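Local coordinates for 2-hydroxyisobutyryl-CoA synthetase (Aquincola tertiaricarbonis, PDB 6HDY), which is a two-domain enzyme of the AMP-binding (ANL) superfamily that carries an adenine-nucleotide ligand where its large and small domains meet, at residues A[48-51]-A[52-56]; A[93-97]-A[98-102]; A[379-383]-A[384-388]; A[463-466]-A[467-470]. One frame throughout, in Å; residues are numbered along the deposited sequence.

The four contacts follow one another along the chain without overlapping, and each joins neighbours a few residues apart. Contacts 1 and 2 belong to the large N-terminal part, with centres about 23 Å apart. Contacts 3 and 4 belong to the small C-terminal domain and have centres about 15 Å apart. They also touch: P383 packs on V470, and D387 forms a long, weak ion pair with R469. Contact 4 contributes to the ligand site, since K466 bonds 8LQ directly. K97 of contact 2 comes to about 5 Å from 8LQ at its side chain, and S384 of contact 3 to about 8 Å. Contact 1 is remote, its nearest atoms about 25 Å from those of contact 4.

Contact 1 of 4, residues A[48-51]-A[52-56]; sequences KAIL and GRLQQ
I50 and L54, one turn apart on helix 43-64, lie side by side and point the same way, I50 CG2 resting 3.9 Å from L54 CD2. With I50 chi1 at -74°, it is CG2 that stands anti to the backbone N, on the side where L54 reaches it. L54 also sets its CB 3.3 Å from I50 O, the oxygen that accepts L54 N (2.8 Å). This is the packed face: Y305 of strand 304-310 touches both side chains, and L85 and F88 of helix 85-91 close on L54. Next to it, R53 bends at chi2 and chi3, its end leading away from the first turn, and Q56 OE1 meets its NE at 3.2 Å in the plane of the guanidinium. NH1 goes on to L330 O, and W15 makes a cation-pi contact with the same group. The other flank is looser. K48 stretches away into solvent, L51 is partly exposed, and Q55 lays its CG 3.2 Å from L51 O while NE2 turns to L82 O. The backbone bonds R53 N to A49 O (2.8 Å) and Q55 N to L51 O (3.1 Å) continue the i to i+4 pattern of an amphipathic alpha-helix, buried along one side.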
loop_
_atom_site.group_PDB
_atom_site.type_symbol
_atom_site.label_atom_id
_atom_site.label_comp_id
_atom_site.label_asym_id
_atom_site.label_seq_id
_atom_site.Cartn_x
_atom_site.Cartn_y
_atom_site.Cartn_z
ATOM N N LYS A 48 11.988 -29.163 23.218
ATOM C CA LYS A 48 12.792 -28.866 24.401
ATOM C C LYS A 48 13.216 -27.393 24.381
ATOM O O LYS A 48 13.094 -26.688 25.390
ATOM C CB LYS A 48 14.030 -29.775 24.474
ATOM C CG LYS A 48 13.701 -31.186 24.973
ATOM C CD LYS A 48 14.876 -31.880 25.674
ATOM C CE LYS A 48 14.485 -33.253 26.189
ATOM N NZ LYS A 48 15.338 -33.692 27.327
ATOM N N ALA A 49 13.719 -26.938 23.223
ATOM C CA ALA A 49 14.190 -25.584 23.014
ATOM C C ALA A 49 13.013 -24.603 22.984
ATOM O O ALA A 49 13.152 -23.509 23.514
ATOM C CB ALA A 49 15.000 -25.506 21.733
ATOM N N ILE A 50 11.841 -25.025 22.445
ATOM C CA ILE A 50 10.606 -24.213 22.409
ATOM C C ILE A 50 10.185 -23.876 23.837
ATOM O O ILE A 50 9.933 -22.713 24.125
ATOM C CB ILE A 50 9.474 -24.889 21.584
ATOM C CG1 ILE A 50 9.782 -24.801 20.083
ATOM C CG2 ILE A 50 8.087 -24.285 21.905
ATOM C CD1 ILE A 50 9.130 -25.862 19.247
ATOM N N LEU A 51 10.194 -24.878 24.734
ATOM C CA LEU A 51 9.869 -24.726 26.155
ATOM C C LEU A 51 10.853 -23.754 26.808
ATOM O O LEU A 51 10.434 -22.921 27.615
ATOM C CB LEU A 51 9.883 -26.100 26.865
ATOM C CG LEU A 51 9.881 -26.119 28.414
ATOM C CD1 LEU A 51 8.592 -25.499 28.985
ATOM C CD2 LEU A 51 10.124 -27.530 28.954
ATOM N N GLY A 52 12.137 -23.871 26.440
ATOM C CA GLY A 52 13.209 -22.997 26.906
ATOM C C GLY A 52 12.937 -21.556 26.521
ATOM O O GLY A 52 13.016 -20.655 27.360
ATOM N N ARG A 53 12.547 -21.347 25.254
ATOM C CA ARG A 53 12.200 -20.028 24.718
ATOM C C ARG A 53 10.938 -19.472 25.392
ATOM O O ARG A 53 10.867 -18.281 25.686
ATOM C CB ARG A 53 11.985 -20.104 23.191
ATOM C CG ARG A 53 11.578 -18.753 22.546
ATOM C CD ARG A 53 12.542 -17.590 22.817
ATOM N NE ARG A 53 13.926 -17.939 22.495
ATOM C CZ ARG A 53 14.427 -17.924 21.266
ATOM N NH1 ARG A 53 13.681 -17.523 20.239
ATOM N NH2 ARG A 53 15.681 -18.284 21.055
ATOM N N LEU A 54 9.944 -20.349 25.595
ATOM C CA LEU A 54 8.650 -20.079 26.217
ATOM C C LEU A 54 8.867 -19.478 27.596
ATOM O O LEU A 54 8.199 -18.513 27.951
ATOM C CB LEU A 54 7.858 -21.403 26.303
ATOM C CG LEU A 54 6.492 -21.535 25.608
ATOM C CD1 LEU A 54 6.247 -20.513 24.512
ATOM C CD2 LEU A 54 6.242 -22.954 25.132
ATOM N N GLN A 55 9.862 -19.989 28.328
ATOM C CA GLN A 55 10.250 -19.507 29.650
ATOM C C GLN A 55 10.833 -18.089 29.552
ATOM O O GLN A 55 10.447 -17.211 30.329
ATOM C CB GLN A 55 11.255 -20.474 30.302
ATOM C CG GLN A 55 10.633 -21.832 30.636
ATOM C CD GLN A 55 11.670 -22.901 30.896
ATOM O OE1 GLN A 55 12.649 -23.053 30.160
ATOM N NE2 GLN A 55 11.462 -23.685 31.939
ATOM N N GLN A 56 11.724 -17.865 28.554
ATOM C CA GLN A 56 12.347 -16.573 28.266
ATOM C C GLN A 56 11.261 -15.531 27.944
ATOM O O GLN A 56 11.262 -14.468 28.542
ATOM C CB GLN A 56 13.327 -16.681 27.076
ATOM C CG GLN A 56 14.595 -17.470 27.310
ATOM C CD GLN A 56 15.520 -17.428 26.105
ATOM O OE1 GLN A 56 15.532 -18.357 25.280
ATOM N NE2 GLN A 56 16.353 -16.374 26.005
#

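Contact 2 of 4, residues A[93-97]-A[98-102]; sequences PVVKK and TDLRE
D99 reaches back over the start of its own helix to take the backbone N-H of K96, OD2 to K96 N measuring 3.0 Å with an N-H...O angle of 158°. The carboxylate receives it from above its plane. CG of D99 stands beside the backbone N (chi1 -59°), which turns the acid toward the incoming chain. K96 in turn lays its CB 3.4 Å from D99 OD2, then runs out extended into solvent. K96 is the N-cap of helix 97-106 and D99 the third residue after it, which is the side-chain half of a capping box; the cap residue's own carbonyl completes the turn, K96 O taking D99 N at 3.0 Å and, weakly, L100 N. K71 adds a long, weak ion pair to D99 OD2. K97 packs against the next turn: its CB lies 3.7 Å from R101 NH2, and its carbonyl carbon sits 4.1 Å above the middle of the R101 guanidinium, over one face. Beyond CG the K97 chain bends repeatedly, and NZ makes a weak hydrogen bond to S342 O. Beneath the cap, V95 CG1 meets L100 CD1 at 3.6 Å, the two side chains crossing at about a right angle against L340 of strand 340-347.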
loop_
_atom_site.group_PDB
_atom_site.type_symbol
_atom_site.label_atom_id
_atom_site.label_comp_id
_atom_site.label_asym_id
_atom_site.label_seq_id
_atom_site.Cartn_x
_atom_site.Cartn_y
_atom_site.Cartn_z
ATOM N N PRO A 93 -3.457 -18.758 31.076
ATOM C CA PRO A 93 -4.769 -18.424 30.487
ATOM C C PRO A 93 -4.626 -17.914 29.054
ATOM O O PRO A 93 -3.655 -17.209 28.743
ATOM C CB PRO A 93 -5.297 -17.326 31.416
ATOM C CG PRO A 93 -4.067 -16.660 31.937
ATOM C CD PRO A 93 -3.060 -17.764 32.103
ATOM N N VAL A 94 -5.575 -18.278 28.181
ATOM C CA VAL A 94 -5.553 -17.794 26.803
ATOM C C VAL A 94 -5.914 -16.304 26.736
ATOM O O VAL A 94 -6.717 -15.809 27.530
ATOM C CB VAL A 94 -6.428 -18.611 25.813
ATOM C CG1 VAL A 94 -5.902 -20.022 25.645
ATOM C CG2 VAL A 94 -7.909 -18.607 26.212
ATOM N N VAL A 95 -5.337 -15.609 25.766
ATOM C CA VAL A 95 -5.653 -14.211 25.500
ATOM C C VAL A 95 -6.772 -14.219 24.459
ATOM O O VAL A 95 -6.700 -14.976 23.503
ATOM C CB VAL A 95 -4.425 -13.436 24.972
ATOM C CG1 VAL A 95 -4.814 -12.002 24.570
ATOM C CG2 VAL A 95 -3.293 -13.443 26.002
ATOM N N LYS A 96 -7.800 -13.406 24.668
ATOM C CA LYS A 96 -8.905 -13.213 23.729
ATOM C C LYS A 96 -8.717 -11.848 23.033
ATOM O O LYS A 96 -8.107 -10.944 23.608
ATOM C CB LYS A 96 -10.253 -13.257 24.469
ATOM C CG LYS A 96 -10.665 -14.651 24.945
ATOM C CD LYS A 96 -11.892 -14.585 25.846
ATOM C CE LYS A 96 -12.445 -15.945 26.205
ATOM N NZ LYS A 96 -13.545 -15.850 27.209
ATOM N N LYS A 97 -9.244 -11.694 21.805
ATOM C CA LYS A 97 -9.189 -10.419 21.064
ATOM C C LYS A 97 -9.916 -9.292 21.852
ATOM O O LYS A 97 -9.454 -8.148 21.864
ATOM C CB LYS A 97 -9.762 -10.584 19.652
ATOM C CG LYS A 97 -8.691 -10.796 18.577
ATOM C CD LYS A 97 -8.667 -12.217 18.040
ATOM C CE LYS A 97 -9.615 -12.430 16.893
ATOM N NZ LYS A 97 -10.312 -13.742 17.009
ATOM N N THR A 98 -10.984 -9.647 22.591
ATOM C CA THR A 98 -11.713 -8.716 23.455
ATOM C C THR A 98 -10.793 -8.189 24.587
ATOM O O THR A 98 -10.962 -7.037 25.001
ATOM C CB THR A 98 -12.977 -9.373 24.045
ATOM O OG1 THR A 98 -12.593 -10.453 24.892
ATOM C CG2 THR A 98 -13.936 -9.882 22.978
ATOM N N ASP A 99 -9.811 -9.021 25.063
ATOM C CA ASP A 99 -8.869 -8.612 26.117
ATOM C C ASP A 99 -7.906 -7.556 25.597
ATOM O O ASP A 99 -7.590 -6.622 26.309
ATOM C CB ASP A 99 -8.096 -9.825 26.694
ATOM C CG ASP A 99 -8.974 -10.909 27.306
ATOM O OD1 ASP A 99 -10.019 -10.560 27.907
ATOM O OD2 ASP A 99 -8.594 -12.093 27.227
ATOM N N LEU A 100 -7.475 -7.688 24.333
ATOM C CA LEU A 100 -6.577 -6.744 23.669
ATOM C C LEU A 100 -7.241 -5.365 23.502
ATOM O O LEU A 100 -6.607 -4.336 23.754
ATOM C CB LEU A 100 -6.187 -7.321 22.294
ATOM C CG LEU A 100 -4.911 -8.159 22.189
ATOM C CD1 LEU A 100 -4.374 -8.626 23.548
ATOM C CD2 LEU A 100 -5.077 -9.264 21.189
ATOM N N ARG A 101 -8.525 -5.368 23.090
ATOM C CA ARG A 101 -9.345 -4.174 22.894
ATOM C C ARG A 101 -9.440 -3.400 24.207
ATOM O O ARG A 101 -9.170 -2.194 24.228
ATOM C CB ARG A 101 -10.748 -4.551 22.365
ATOM C CG ARG A 101 -10.777 -4.964 20.900
ATOM C CD ARG A 101 -12.157 -5.434 20.449
ATOM N NE ARG A 101 -12.057 -6.491 19.438
ATOM C CZ ARG A 101 -12.792 -7.601 19.429
ATOM N NH1 ARG A 101 -13.709 -7.806 20.367
ATOM N NH2 ARG A 101 -12.623 -8.509 18.475
ATOM N N GLU A 102 -9.781 -4.100 25.306
ATOM C CA GLU A 102 -9.914 -3.504 26.647
ATOM C C GLU A 102 -8.599 -2.885 27.130
ATOM O O GLU A 102 -8.601 -1.760 27.632
ATOM C CB GLU A 102 -10.457 -4.530 27.646
ATOM C CG GLU A 102 -11.928 -4.858 27.428
ATOM C CD GLU A 102 -12.465 -6.117 28.084
ATOM O OE1 GLU A 102 -11.725 -6.768 28.862
ATOM O OE2 GLU A 102 -13.641 -6.452 27.816
#

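Contact 3 of 4, residues A[379-383]-A[384-388]; sequences ENIYP and SEIDA
The polar part of this contact centres on E385, which folds back so that OE1 takes the backbone N-H of Y382. The bond is short, OE1 to Y382 N being 2.8 Å, and nearly straight at 169°, though the N-H comes in from above the carboxylate plane. The E385 chain keeps CG beside its backbone N (chi1 -65°) and is extended beyond it, which carries the carboxylate back along the incoming strand, with OE1 also 3.4 Å from I381 CA. The return bond, E385 N to Y382 O at 3.0 Å, closes the same four-residue turn, Y382 to E385. Backbone bonding continues with D387 N to P383 O at 3.1 Å and a weak one from I386 N to the same oxygen. S384 turns its OG to F367 O, tying the first turn to strand 366-369.

The apolar part lies nearby. I381 CG2 meets I386 CD1 at 3.8 Å, the two side chains crossing at about a right angle, and CG2 also passes 3.6 Å from E385 OE1. L446 of helix 428-446 and F374 of strand 374-376 pack on both isoleucines, while I402 of strand 399-403 touches P383 and I386.

The chain thus passes from strand 379-381 through Y382 into helix 383-391, and the bond from Y382 N to E385 OE1 resembles the side-chain half of a capping box. A carboxylate held on a backbone N-H at a helix start would be expected to favour its charged form, which suits the positive end of the helix dipole.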
loop_
_atom_site.group_PDB
_atom_site.type_symbol
_atom_site.label_atom_id
_atom_site.label_comp_id
_atom_site.label_asym_id
_atom_site.label_seq_id
_atom_site.Cartn_x
_atom_site.Cartn_y
_atom_site.Cartn_z
ATOM N N GLU A 379 -27.692 -29.693 12.451
ATOM C CA GLU A 379 -26.464 -29.954 11.717
ATOM C C GLU A 379 -25.565 -28.707 11.641
ATOM O O GLU A 379 -26.021 -27.641 11.222
ATOM C CB GLU A 379 -26.782 -30.555 10.335
ATOM C CG GLU A 379 -25.879 -31.719 9.946
ATOM C CD GLU A 379 -25.908 -32.935 10.853
ATOM O OE1 GLU A 379 -27.018 -33.438 11.150
ATOM O OE2 GLU A 379 -24.814 -33.394 11.256
ATOM N N ASN A 380 -24.304 -28.844 12.104
ATOM C CA ASN A 380 -23.311 -27.762 12.146
ATOM C C ASN A 380 -22.632 -27.566 10.799
ATOM O O ASN A 380 -22.002 -28.495 10.277
ATOM C CB ASN A 380 -22.283 -28.014 13.254
ATOM C CG ASN A 380 -22.832 -27.866 14.657
ATOM O OD1 ASN A 380 -23.984 -27.453 14.880
ATOM N ND2 ASN A 380 -22.002 -28.187 15.642
ATOM N N ILE A 381 -22.776 -26.360 10.220
ATOM C CA ILE A 381 -22.234 -26.061 8.895
ATOM C C ILE A 381 -21.314 -24.845 8.901
ATOM O O ILE A 381 -21.687 -23.788 9.415
ATOM C CB ILE A 381 -23.380 -25.902 7.828
ATOM C CG1 ILE A 381 -24.380 -27.078 7.844
ATOM C CG2 ILE A 381 -22.821 -25.672 6.410
ATOM C CD1 ILE A 381 -25.772 -26.660 7.586
ATOM N N TYR A 382 -20.133 -24.988 8.258
ATOM C CA TYR A 382 -19.175 -23.914 8.038
ATOM C C TYR A 382 -19.368 -23.387 6.614
ATOM O O TYR A 382 -19.542 -24.200 5.709
ATOM C CB TYR A 382 -17.735 -24.399 8.274
ATOM C CG TYR A 382 -17.346 -24.320 9.731
ATOM C CD1 TYR A 382 -17.700 -25.328 10.624
ATOM C CD2 TYR A 382 -16.700 -23.195 10.241
ATOM C CE1 TYR A 382 -17.379 -25.245 11.979
ATOM C CE2 TYR A 382 -16.363 -23.104 11.595
ATOM C CZ TYR A 382 -16.705 -24.133 12.461
ATOM O OH TYR A 382 -16.402 -24.053 13.799
ATOM N N PRO A 383 -19.369 -22.050 6.382
ATOM C CA PRO A 383 -19.551 -21.535 5.008
ATOM C C PRO A 383 -18.614 -22.128 3.954
ATOM O O PRO A 383 -19.009 -22.262 2.785
ATOM C CB PRO A 383 -19.341 -20.026 5.173
ATOM C CG PRO A 383 -19.711 -19.754 6.587
ATOM C CD PRO A 383 -19.214 -20.940 7.346
ATOM N N SER A 384 -17.392 -22.521 4.376
ATOM C CA SER A 384 -16.374 -23.117 3.510
ATOM C C SER A 384 -16.789 -24.483 2.937
ATOM O O SER A 384 -16.270 -24.879 1.884
ATOM C CB SER A 384 -15.025 -23.208 4.219
ATOM O OG SER A 384 -15.098 -24.101 5.318
ATOM N N GLU A 385 -17.700 -25.205 3.633
ATOM C CA GLU A 385 -18.196 -26.526 3.189
ATOM C C GLU A 385 -19.114 -26.362 1.966
ATOM O O GLU A 385 -19.039 -27.157 1.033
ATOM C CB GLU A 385 -18.914 -27.260 4.326
ATOM C CG GLU A 385 -18.015 -27.627 5.504
ATOM C CD GLU A 385 -18.740 -28.114 6.750
ATOM O OE1 GLU A 385 -19.771 -27.510 7.117
ATOM O OE2 GLU A 385 -18.255 -29.082 7.380
ATOM N N ILE A 386 -19.919 -25.277 1.957
ATOM C CA ILE A 386 -20.823 -24.881 0.870
ATOM C C ILE A 386 -20.002 -24.413 -0.335
ATOM O O ILE A 386 -20.275 -24.831 -1.462
ATOM C CB ILE A 386 -21.852 -23.826 1.360
ATOM C CG1 ILE A 386 -22.854 -24.475 2.341
ATOM C CG2 ILE A 386 -22.573 -23.122 0.187
ATOM C CD1 ILE A 386 -23.457 -23.541 3.334
ATOM N N ASP A 387 -18.979 -23.562 -0.080
ATOM C CA ASP A 387 -18.064 -23.052 -1.094
ATOM C C ASP A 387 -17.371 -24.214 -1.792
ATOM O O ASP A 387 -17.326 -24.220 -3.015
ATOM C CB ASP A 387 -17.022 -22.113 -0.453
ATOM C CG ASP A 387 -16.180 -21.336 -1.441
ATOM O OD1 ASP A 387 -16.739 -20.867 -2.454
ATOM O OD2 ASP A 387 -14.973 -21.153 -1.177
ATOM N N ALA A 388 -16.871 -25.215 -1.019
ATOM C CA ALA A 388 -16.197 -26.407 -1.522
ATOM C C ALA A 388 -17.100 -27.260 -2.421
ATOM O O ALA A 388 -16.661 -27.662 -3.501
ATOM C CB ALA A 388 -15.672 -27.249 -0.368
#

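Contact 4 of 4, residues A[463-466]-A[467-470]; sequences TDFK and ARRV. With 8LQ ([[(2~{R},3~{S},4~{R},5~{R})-5-(6-aminopurin-9-yl)-3,4-bis(oxidanyl)oxolan-2-yl]methoxy-oxidanyl-phosphoryl] (3~{S})-3-oxidanylbutanoate), chain C.
K466 lays the start of its side chain over two flat groups: its CB sits 3.9 Å above the middle of the R468 guanidinium, and its CG 3.8 Å above the middle of the F465 ring. Ring and guanidinium are turned 81° apart, and R468 NH2 approaches F465 CE2 obliquely at 4.0 Å. Packed in this way, the lysine runs on fully extended past CG, its CD 3.8 Å from R468 NH1, and delivers NZ to 8LQ. There NZ hydrogen-bonds OAH at 2.7 Å and OAC at 3.0 Å, so one nitrogen bridges a phosphoryl oxygen and the acyl oxygen of the ligand. Its place in the sequence makes it probably the conserved C-terminal-domain lysine of this superfamily. An ST turn leads up to it: T463 OG1 stands anti to its own backbone N (chi1 -177°) and accepts F465 N at 2.9 Å. T463 CG2 lies 3.9 Å from A467 N, whose hydrogen goes to E252. The loop is wedged between the two domains, with A467 on S223 of helix 222-234, F465 edge-to-face with Y175, and R469 leading into strand 470-471 beside strand 399-403, where it forms a salt bridge with E399.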
loop_
_atom_site.group_PDB
_atom_site.type_symbol
_atom_site.label_atom_id
_atom_site.label_comp_id
_atom_site.label_asym_id
_atom_site.label_seq_id
_atom_site.Cartn_x
_atom_site.Cartn_y
_atom_site.Cartn_z
ATOM N N THR A 463 -14.571 -9.701 -4.993
ATOM C CA THR A 463 -13.690 -8.932 -4.097
ATOM C C THR A 463 -12.202 -9.231 -4.321
ATOM O O THR A 463 -11.847 -10.350 -4.714
ATOM C CB THR A 463 -14.074 -9.108 -2.589
ATOM O OG1 THR A 463 -13.222 -8.274 -1.781
ATOM C CG2 THR A 463 -13.973 -10.559 -2.101
ATOM N N ASP A 464 -11.350 -8.230 -3.996
ATOM C CA ASP A 464 -9.895 -8.321 -3.994
ATOM C C ASP A 464 -9.370 -8.579 -2.569
ATOM O O ASP A 464 -8.153 -8.623 -2.352
ATOM C CB ASP A 464 -9.238 -7.072 -4.606
ATOM C CG ASP A 464 -9.616 -5.732 -4.025
ATOM O OD1 ASP A 464 -10.126 -5.696 -2.875
ATOM O OD2 ASP A 464 -9.406 -4.718 -4.714
ATOM N N PHE A 465 -10.319 -8.743 -1.603
ATOM C CA PHE A 465 -10.085 -9.009 -0.186
ATOM C C PHE A 465 -10.760 -10.333 0.243
ATOM O O PHE A 465 -10.646 -11.313 -0.492
ATOM C CB PHE A 465 -10.492 -7.804 0.693
ATOM C CG PHE A 465 -9.874 -7.793 2.081
ATOM C CD1 PHE A 465 -8.510 -8.002 2.258
ATOM C CD2 PHE A 465 -10.659 -7.569 3.209
ATOM C CE1 PHE A 465 -7.943 -7.993 3.536
ATOM C CE2 PHE A 465 -10.097 -7.597 4.493
ATOM C CZ PHE A 465 -8.737 -7.784 4.644
ATOM N N LYS A 466 -11.409 -10.378 1.423
ATOM C CA LYS A 466 -12.029 -11.586 1.950
ATOM C C LYS A 466 -13.486 -11.684 1.526
ATOM O O LYS A 466 -14.243 -10.719 1.657
ATOM C CB LYS A 466 -11.921 -11.634 3.488
ATOM C CG LYS A 466 -10.508 -11.416 4.021
ATOM C CD LYS A 466 -10.472 -11.366 5.555
ATOM C CE LYS A 466 -9.053 -11.103 6.051
ATOM N NZ LYS A 466 -8.916 -11.399 7.503
ATOM N N ALA A 467 -13.882 -12.851 1.037
ATOM C CA ALA A 467 -15.253 -13.093 0.608
ATOM C C ALA A 467 -16.219 -13.207 1.819
ATOM O O ALA A 467 -16.030 -14.059 2.692
ATOM C CB ALA A 467 -15.315 -14.348 -0.250
ATOM N N ARG A 468 -17.237 -12.327 1.866
ATOM C CA ARG A 468 -18.262 -12.329 2.924
ATOM C C ARG A 468 -19.548 -12.846 2.273
ATOM O O ARG A 468 -20.328 -12.071 1.707
ATOM C CB ARG A 468 -18.447 -10.931 3.558
ATOM C CG ARG A 468 -17.161 -10.126 3.832
ATOM C CD ARG A 468 -16.345 -10.614 5.022
ATOM N NE ARG A 468 -15.283 -9.659 5.362
ATOM C CZ ARG A 468 -14.246 -9.919 6.157
ATOM N NH1 ARG A 468 -14.098 -11.124 6.697
ATOM N NH2 ARG A 468 -13.343 -8.981 6.407
ATOM N N ARG A 469 -19.714 -14.174 2.280
ATOM C CA ARG A 469 -20.833 -14.830 1.582
ATOM C C ARG A 469 -22.066 -15.069 2.442
ATOM O O ARG A 469 -23.120 -15.386 1.896
ATOM C CB ARG A 469 -20.381 -16.136 0.898
ATOM C CG ARG A 469 -19.446 -15.836 -0.260
ATOM C CD ARG A 469 -19.150 -17.036 -1.126
ATOM N NE ARG A 469 -18.257 -16.650 -2.221
ATOM C CZ ARG A 469 -16.952 -16.880 -2.248
ATOM N NH1 ARG A 469 -16.367 -17.551 -1.263
ATOM N NH2 ARG A 469 -16.219 -16.458 -3.267
ATOM N N VAL A 470 -21.959 -14.883 3.767
ATOM C CA VAL A 470 -23.110 -15.084 4.641
ATOM C C VAL A 470 -23.837 -13.769 4.903
ATOM O O VAL A 470 -23.214 -12.781 5.303
ATOM C CB VAL A 470 -22.760 -15.857 5.929
ATOM C CG1 VAL A 470 -23.971 -15.959 6.851
ATOM C CG2 VAL A 470 -22.238 -17.246 5.594
HETATM N N9 8LQ C . -7.625 -16.812 7.973
HETATM C C8 8LQ C . -6.452 -16.214 7.709
HETATM N N7 8LQ C . -5.715 -17.030 6.964
HETATM C C5 8LQ C . -6.419 -18.158 6.778
HETATM C C6 8LQ C . -6.193 -19.288 6.071
HETATM N N6 8LQ C . -5.033 -19.417 5.446
HETATM N N1 8LQ C . -7.095 -20.287 6.020
HETATM C C2 8LQ C . -8.323 -20.165 6.675
HETATM N N3 8LQ C . -8.564 -18.968 7.333
HETATM C C4 8LQ C . -7.607 -18.013 7.400
HETATM C CAA 8LQ C . -2.672 -11.122 8.049
HETATM C CAZ 8LQ C . -2.968 -12.504 7.408
HETATM O OAE 8LQ C . -3.470 -12.322 6.087
HETATM C CAL 8LQ C . -3.998 -13.320 8.214
HETATM C CAS 8LQ C . -5.295 -12.523 8.406
HETATM O OAC 8LQ C . -6.105 -12.440 7.487
HETATM O OAQ 8LQ C . -5.412 -11.870 9.618
HETATM P PBC 8LQ C . -6.786 -11.234 10.135
HETATM O OAH 8LQ C . -7.107 -10.077 9.096
HETATM O OAD 8LQ C . -6.722 -10.752 11.526
HETATM O "O5'" 8LQ C . -7.829 -12.416 10.022
HETATM C "C5'" 8LQ C . -7.483 -13.638 10.671
HETATM C "C4'" 8LQ C . -8.566 -14.659 10.432
HETATM O "O4'" 8LQ C . -8.707 -14.883 9.003
HETATM C "C3'" 8LQ C . -8.090 -15.934 10.986
HETATM O "O3'" 8LQ C . -8.408 -16.018 12.403
HETATM C "C2'" 8LQ C . -8.885 -16.931 10.142
HETATM O "O2'" 8LQ C . -10.307 -16.985 10.559
HETATM C "C1'" 8LQ C . -8.784 -16.298 8.773
#